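Local coordinates for protein transcriptional regulator (Vibrio virus VP882, PDB 7DWM) that probably binds DNA as a LuxR-type transcriptional regulator, and holds the signal molecule 3,5-dimethylpyrazin-2-ol in the pocket of its PAS domain, at residues Arg190-Glu193 and His194-Arg198; Leu167-Phe170 and Phe171-Gly175. All coordinates share one frame; numbering follows the deposited sequence.

Overall arrangement
Both interactions lie in the LuxR-family region of the chain. Followed from the N terminus, interaction 2 (167-175) comes first, spanning the last turns of helix 163-172 and the turn that ends it. Helix 178-185 follows, then interaction 1 (190-198), near the start of helix 189-203. Each closes helical turns within one continuous segment, so the two stand in series and neither nest nor cross. Their centres are 12 Å apart, and they meet through side chains: Ile196 CG1 lies 3.6 Å from Val168 CG1, and Ile192 and Ala195 also pack on Val168. These contacts tie helix 163-172 to helix 189-203.

Interaction 1: residues Arg190-Glu193 and His194-Arg198; sequences RTIE and HAIER
Ile192 and Ile196 share the first torsion, near -65°, which sets CG2 of each anti to its own backbone N and CG1 beside it. They part at the second: Ile192 folds back (chi2 -65°), whereas Ile196 extends (chi2 173°) and carries CD1 back along the helix to 4.0 Å from Ile192 CG2. The two side chains cross obliquely on one buried flank. On its way the Ile196 chain passes over the preceding turn, and its CD1 also comes to 3.9 Å from Glu193 OE2, an oxygen that is salt-bridged to Lys208.

A regular run of i to i+4 backbone bonds holds these two turns. His194 N donates to Arg190 O at 2.9 Å, and Ala195 N, Ile196 N and Glu197 N donate in the same way to Thr191 O (3.1 Å), Ile192 O (2.9 Å) and Glu193 O (2.9 Å). The His194 ring lies on the exposed flank, its CD2 3.4 Å from Arg190 O and the ring oblique to that oxygen. Glu197 also points its carboxylate to the outer side, where Arg200 forms a salt bridge with it.

The isoleucine flank faces two other helices. Ile192 packs on Ile181, Ala182 and Leu185 of helix 178-185 and on Val168 of helix 163-172, while Ile196 packs on Val168 and Leu172; a salt bridge from Arg198 to Glu165 adds a polar tie to the latter helix. An amphipathic helix seated on two earlier ones in this way is consistent with the recognition helix of a LuxR-type helix-turn-helix domain.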
ATOM      1  N   ARG A 190      -9.424  17.151 -30.626  1.00 63.05           N
ATOM      2  CA  ARG A 190     -10.718  16.725 -31.204  1.00 64.31           C
ATOM      3  C   ARG A 190     -10.835  15.209 -31.083  1.00 64.91           C
ATOM      4  O   ARG A 190     -11.884  14.743 -30.704  1.00 57.48           O
ATOM      5  CB  ARG A 190     -10.742  17.022 -32.702  1.00 60.58           C
ATOM      6  CG  ARG A 190     -11.095  18.452 -33.068  1.00 87.39           C
ATOM      7  CD  ARG A 190     -10.934  18.697 -34.559  1.00114.64           C
ATOM      8  NE  ARG A 190      -9.756  18.073 -35.148  1.00118.91           N
ATOM      9  CZ  ARG A 190      -8.704  18.729 -35.626  1.00118.26           C
ATOM     10  NH1 ARG A 190      -7.684  18.060 -36.131  1.00104.47           N
ATOM     11  NH2 ARG A 190      -8.667  20.046 -35.592  1.00113.07           N
ATOM     12  N   THR A 191      -9.773  14.480 -31.385  1.00 57.52           N
ATOM     13  CA  THR A 191      -9.814  13.009 -31.298  1.00 55.17           C
ATOM     14  C   THR A 191     -10.171  12.594 -29.875  1.00 68.27           C
ATOM     15  O   THR A 191     -11.028  11.753 -29.723  1.00 61.28           O
ATOM     16  CB  THR A 191      -8.490  12.417 -31.771  1.00 57.85           C
ATOM     17  OG1 THR A 191      -8.417  12.739 -33.153  1.00 60.71           O
ATOM     18  CG2 THR A 191      -8.427  10.924 -31.592  1.00 37.50           C
ATOM     19  N   ILE A 192      -9.529  13.186 -28.882  1.00 56.30           N
ATOM     20  CA  ILE A 192      -9.785  12.827 -27.493  1.00 55.31           C
ATOM     21  C   ILE A 192     -11.198  13.237 -27.107  1.00 57.90           C
ATOM     22  O   ILE A 192     -11.873  12.548 -26.332  1.00 57.81           O
ATOM     23  CB  ILE A 192      -8.728  13.471 -26.574  1.00 59.59           C
ATOM     24  CG1 ILE A 192      -7.343  12.886 -26.863  1.00 54.54           C
ATOM     25  CG2 ILE A 192      -9.100  13.300 -25.102  1.00 41.86           C
ATOM     26  CD1 ILE A 192      -7.215  11.414 -26.548  1.00 56.76           C
ATOM     27  N   GLU A 193     -11.670  14.366 -27.642  1.00 53.86           N
ATOM     28  CA  GLU A 193     -13.033  14.808 -27.369  1.00 60.87           C
ATOM     29  C   GLU A 193     -14.057  13.830 -27.938  1.00 66.07           C
ATOM     30  O   GLU A 193     -15.072  13.541 -27.293  1.00 59.27           O
ATOM     31  CB  GLU A 193     -13.244  16.210 -27.942  1.00 55.84           C
ATOM     32  CG  GLU A 193     -14.087  17.125 -27.072  1.00 68.31           C
ATOM     33  CD  GLU A 193     -13.378  17.543 -25.800  1.00 78.13           C
ATOM     34  OE1 GLU A 193     -12.406  18.323 -25.886  1.00 79.92           O
ATOM     35  OE2 GLU A 193     -13.797  17.092 -24.714  1.00 84.78           O
ATOM     36  N   HIS A 194     -13.809  13.316 -29.146  1.00 55.76           N
ATOM     37  CA  HIS A 194     -14.670  12.272 -29.703  1.00 50.11           C
ATOM     38  C   HIS A 194     -14.679  11.031 -28.813  1.00 57.86           C
ATOM     39  O   HIS A 194     -15.738  10.429 -28.570  1.00 52.96           O
ATOM     40  CB  HIS A 194     -14.201  11.904 -31.111  1.00 42.94           C
ATOM     41  CG  HIS A 194     -14.531  12.926 -32.152  1.00 70.43           C
ATOM     42  ND1 HIS A 194     -15.748  13.571 -32.204  1.00 73.89           N
ATOM     43  CD2 HIS A 194     -13.803  13.414 -33.184  1.00 54.24           C
ATOM     44  CE1 HIS A 194     -15.755  14.412 -33.222  1.00 76.97           C
ATOM     45  NE2 HIS A 194     -14.586  14.336 -33.834  1.00 69.58           N
ATOM     46  N   ALA A 195     -13.502  10.632 -28.322  1.00 50.07           N
ATOM     47  CA  ALA A 195     -13.430   9.479 -27.427  1.00 48.59           C
ATOM     48  C   ALA A 195     -14.236   9.713 -26.153  1.00 54.78           C
ATOM     49  O   ALA A 195     -14.949   8.815 -25.682  1.00 59.48           O
ATOM     50  CB  ALA A 195     -11.974   9.162 -27.090  1.00 38.24           C
ATOM     51  N   ILE A 196     -14.127  10.913 -25.577  1.00 54.40           N
ATOM     52  CA  ILE A 196     -14.887  11.243 -24.373  1.00 50.94           C
ATOM     53  C   ILE A 196     -16.380  11.212 -24.660  1.00 54.92           C
ATOM     54  O   ILE A 196     -17.177  10.771 -23.825  1.00 53.14           O
ATOM     55  CB  ILE A 196     -14.448  12.607 -23.812  1.00 49.82           C
ATOM     56  CG1 ILE A 196     -12.996  12.548 -23.341  1.00 57.11           C
ATOM     57  CG2 ILE A 196     -15.349  13.027 -22.658  1.00 36.75           C
ATOM     58  CD1 ILE A 196     -12.439  13.891 -22.943  1.00 47.82           C
ATOM     59  N   GLU A 197     -16.785  11.698 -25.835  1.00 59.72           N
ATOM     60  CA  GLU A 197     -18.197  11.655 -26.201  1.00 52.48           C
ATOM     61  C   GLU A 197     -18.704  10.218 -26.251  1.00 66.50           C
ATOM     62  O   GLU A 197     -19.785   9.910 -25.730  1.00 62.16           O
ATOM     63  CB  GLU A 197     -18.408  12.349 -27.547  1.00 62.92           C
ATOM     64  CG  GLU A 197     -19.767  12.090 -28.175  1.00 63.19           C
ATOM     65  CD  GLU A 197     -20.827  13.060 -27.690  1.00 75.98           C
ATOM     66  OE1 GLU A 197     -21.995  12.926 -28.114  1.00 91.66           O
ATOM     67  OE2 GLU A 197     -20.493  13.955 -26.887  1.00 79.42           O
ATOM     68  N   ARG A 198     -17.916   9.315 -26.841  1.00 50.55           N
ATOM     69  CA  ARG A 198     -18.374   7.933 -26.944  1.00 55.87           C
ATOM     70  C   ARG A 198     -18.387   7.243 -25.581  1.00 62.61           C
ATOM     71  O   ARG A 198     -19.292   6.451 -25.291  1.00 66.48           O
ATOM     72  CB  ARG A 198     -17.501   7.158 -27.931  1.00 50.43           C
ATOM     73  CG  ARG A 198     -17.922   7.343 -29.378  1.00 45.15           C
ATOM     74  CD  ARG A 198     -17.150   6.431 -30.312  1.00 52.37           C
ATOM     75  NE  ARG A 198     -16.154   7.166 -31.083  1.00 56.41           N
ATOM     76  CZ  ARG A 198     -14.894   7.339 -30.701  1.00 80.79           C
ATOM     77  NH1 ARG A 198     -14.058   8.026 -31.468  1.00 77.96           N
ATOM     78  NH2 ARG A 198     -14.467   6.823 -29.554  1.00 54.27           N
TER

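Interaction 2: residues Leu167-Phe170 and Phe171-Gly175; sequences LVLF and FLLRG
Arg174 lays its guanidinium flat over one face of the Phe170 ring, with centres 3.6 Å apart and planes only 5° from parallel. This is a stacked cation-pi contact. Arg174 CD adds a CH-pi contact over the same face, 3.9 Å from the ring centroid, so the arginine chain runs across the ring before its head settles on it. In the plane of the guanidinium, NH1 donates to Phe170 O at 3.1 Å. That bond arrives in the carbonyl plane, on a lone pair. The flat stack and the in-plane bond together fix both the tilt and the rotation of the arginine head. Phe170 in turn presents its edge to the face of Phe171, a T-shaped pair with centroids 5.3 Å apart and planes at 88°. CG of Phe170 lies anti to the backbone N (chi1 -174°), which throws the ring to the side where Arg174 returns.

Behind these groups, Leu173 N bonds to Leu169 O at 2.9 Å, and Leu169 CG packs 4.0 Å from Leu173 CD1, one turn on. Further out, Arg174 NH2 bonds to Tyr221 O and its charge meets the Tyr221 ring, while NE forms a salt bridge with Glu135 of the second subunit. Val138 of that subunit packs on Phe170, placing this flank at the dimer interface; Leu173 packs on Ile212, Ala215 and Met216 of helix 208-217.

The helix ends in a Schellman motif. Gly175, with positive phi, is its C' residue; Arg176 N turns back to Phe171 O, and the bond from Gly175 N to Leu172 O is weak. Such an end is consistent with helix 163-172 being the first of a four-helix LuxR-type DNA-binding domain, ahead of the helix-turn-helix pair 178-185 and 189-203.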
ATOM      1  N   LEU A 167      -8.118   4.040 -21.680  1.00 51.78           N
ATOM      2  CA  LEU A 167      -7.027   4.960 -21.352  1.00 53.11           C
ATOM      3  C   LEU A 167      -7.562   6.362 -21.062  1.00 60.30           C
ATOM      4  O   LEU A 167      -7.196   6.999 -20.058  1.00 54.81           O
ATOM      5  CB  LEU A 167      -6.022   5.003 -22.501  1.00 59.86           C
ATOM      6  CG  LEU A 167      -4.680   4.296 -22.306  1.00 81.11           C
ATOM      7  CD1 LEU A 167      -4.867   2.792 -22.316  1.00 86.31           C
ATOM      8  CD2 LEU A 167      -3.697   4.711 -23.385  1.00 69.46           C
ATOM      9  N   VAL A 168      -8.421   6.861 -21.955  1.00 51.17           N
ATOM     10  CA  VAL A 168      -8.987   8.196 -21.804  1.00 52.70           C
ATOM     11  C   VAL A 168      -9.730   8.312 -20.481  1.00 55.68           C
ATOM     12  O   VAL A 168      -9.604   9.315 -19.775  1.00 64.75           O
ATOM     13  CB  VAL A 168      -9.899   8.530 -23.000  1.00 50.77           C
ATOM     14  CG1 VAL A 168     -10.708   9.790 -22.722  1.00 50.28           C
ATOM     15  CG2 VAL A 168      -9.072   8.698 -24.264  1.00 43.73           C
ATOM     16  N   LEU A 169     -10.506   7.289 -20.119  1.00 47.50           N
ATOM     17  CA  LEU A 169     -11.256   7.350 -18.868  1.00 49.43           C
ATOM     18  C   LEU A 169     -10.335   7.249 -17.656  1.00 56.37           C
ATOM     19  O   LEU A 169     -10.558   7.933 -16.649  1.00 64.33           O
ATOM     20  CB  LEU A 169     -12.315   6.248 -18.834  1.00 28.06           C
ATOM     21  CG  LEU A 169     -13.273   6.328 -17.645  1.00 45.68           C
ATOM     22  CD1 LEU A 169     -14.063   7.617 -17.725  1.00 41.95           C
ATOM     23  CD2 LEU A 169     -14.197   5.126 -17.619  1.00 50.61           C
ATOM     24  N   PHE A 170      -9.319   6.381 -17.722  1.00 47.11           N
ATOM     25  CA  PHE A 170      -8.321   6.306 -16.658  1.00 41.98           C
ATOM     26  C   PHE A 170      -7.750   7.680 -16.351  1.00 52.13           C
ATOM     27  O   PHE A 170      -7.619   8.068 -15.184  1.00 48.66           O
ATOM     28  CB  PHE A 170      -7.200   5.336 -17.050  1.00 49.63           C
ATOM     29  CG  PHE A 170      -6.194   5.082 -15.951  1.00 39.95           C
ATOM     30  CD1 PHE A 170      -5.073   5.887 -15.812  1.00 38.67           C
ATOM     31  CD2 PHE A 170      -6.377   4.038 -15.058  1.00 57.58           C
ATOM     32  CE1 PHE A 170      -4.157   5.655 -14.801  1.00 59.41           C
ATOM     33  CE2 PHE A 170      -5.463   3.802 -14.047  1.00 43.04           C
ATOM     34  CZ  PHE A 170      -4.354   4.611 -13.918  1.00 44.00           C
ATOM     35  N   PHE A 171      -7.411   8.439 -17.391  1.00 52.35           N
ATOM     36  CA  PHE A 171      -6.811   9.743 -17.127  1.00 44.01           C
ATOM     37  C   PHE A 171      -7.850  10.827 -16.843  1.00 64.25           C
ATOM     38  O   PHE A 171      -7.536  11.807 -16.160  1.00 56.51           O
ATOM     39  CB  PHE A 171      -5.882  10.129 -18.274  1.00 53.32           C
ATOM     40  CG  PHE A 171      -4.611   9.330 -18.291  1.00 62.44           C
ATOM     41  CD1 PHE A 171      -3.750   9.362 -17.205  1.00 69.79           C
ATOM     42  CD2 PHE A 171      -4.292   8.522 -19.368  1.00 57.51           C
ATOM     43  CE1 PHE A 171      -2.587   8.616 -17.200  1.00 60.36           C
ATOM     44  CE2 PHE A 171      -3.129   7.778 -19.371  1.00 63.04           C
ATOM     45  CZ  PHE A 171      -2.275   7.825 -18.285  1.00 64.29           C
ATOM     46  N   LEU A 172      -9.077  10.674 -17.344  1.00 56.58           N
ATOM     47  CA  LEU A 172     -10.151  11.596 -16.984  1.00 53.23           C
ATOM     48  C   LEU A 172     -10.449  11.525 -15.491  1.00 57.02           C
ATOM     49  O   LEU A 172     -10.548  12.555 -14.814  1.00 73.11           O
ATOM     50  CB  LEU A 172     -11.409  11.276 -17.793  1.00 48.78           C
ATOM     51  CG  LEU A 172     -11.676  12.009 -19.109  1.00 59.47           C
ATOM     52  CD1 LEU A 172     -13.155  11.917 -19.432  1.00 56.95           C
ATOM     53  CD2 LEU A 172     -11.224  13.463 -19.053  1.00 62.72           C
ATOM     54  N   LEU A 173     -10.602  10.308 -14.964  1.00 54.32           N
ATOM     55  CA  LEU A 173     -10.838  10.105 -13.539  1.00 60.78           C
ATOM     56  C   LEU A 173      -9.670  10.549 -12.667  1.00 60.59           C
ATOM     57  O   LEU A 173      -9.809  10.563 -11.440  1.00 58.59           O
ATOM     58  CB  LEU A 173     -11.142   8.629 -13.272  1.00 48.31           C
ATOM     59  CG  LEU A 173     -12.408   8.073 -13.920  1.00 51.24           C
ATOM     60  CD1 LEU A 173     -12.498   6.567 -13.729  1.00 45.69           C
ATOM     61  CD2 LEU A 173     -13.638   8.760 -13.355  1.00 52.60           C
ATOM     62  N   ARG A 174      -8.530  10.902 -13.261  1.00 57.82           N
ATOM     63  CA  ARG A 174      -7.332  11.263 -12.514  1.00 60.24           C
ATOM     64  C   ARG A 174      -6.940  12.725 -12.718  1.00 67.39           C
ATOM     65  O   ARG A 174      -5.760  13.076 -12.635  1.00 56.42           O
ATOM     66  CB  ARG A 174      -6.175  10.336 -12.884  1.00 50.80           C
ATOM     67  CG  ARG A 174      -5.942   9.217 -11.875  1.00 62.69           C
ATOM     68  CD  ARG A 174      -5.630   7.890 -12.555  1.00 63.99           C
ATOM     69  NE  ARG A 174      -5.880   6.754 -11.672  1.00 55.59           N
ATOM     70  CZ  ARG A 174      -6.882   5.895 -11.827  1.00 63.03           C
ATOM     71  NH1 ARG A 174      -7.726   6.037 -12.841  1.00 57.02           N
ATOM     72  NH2 ARG A 174      -7.041   4.892 -10.973  1.00 48.13           N
ATOM     73  N   GLY A 175      -7.920  13.583 -12.999  1.00 53.41           N
ATOM     74  CA  GLY A 175      -7.722  15.018 -13.012  1.00 52.37           C
ATOM     75  C   GLY A 175      -7.156  15.611 -14.284  1.00 65.40           C
ATOM     76  O   GLY A 175      -6.888  16.819 -14.311  1.00 68.87           O
TER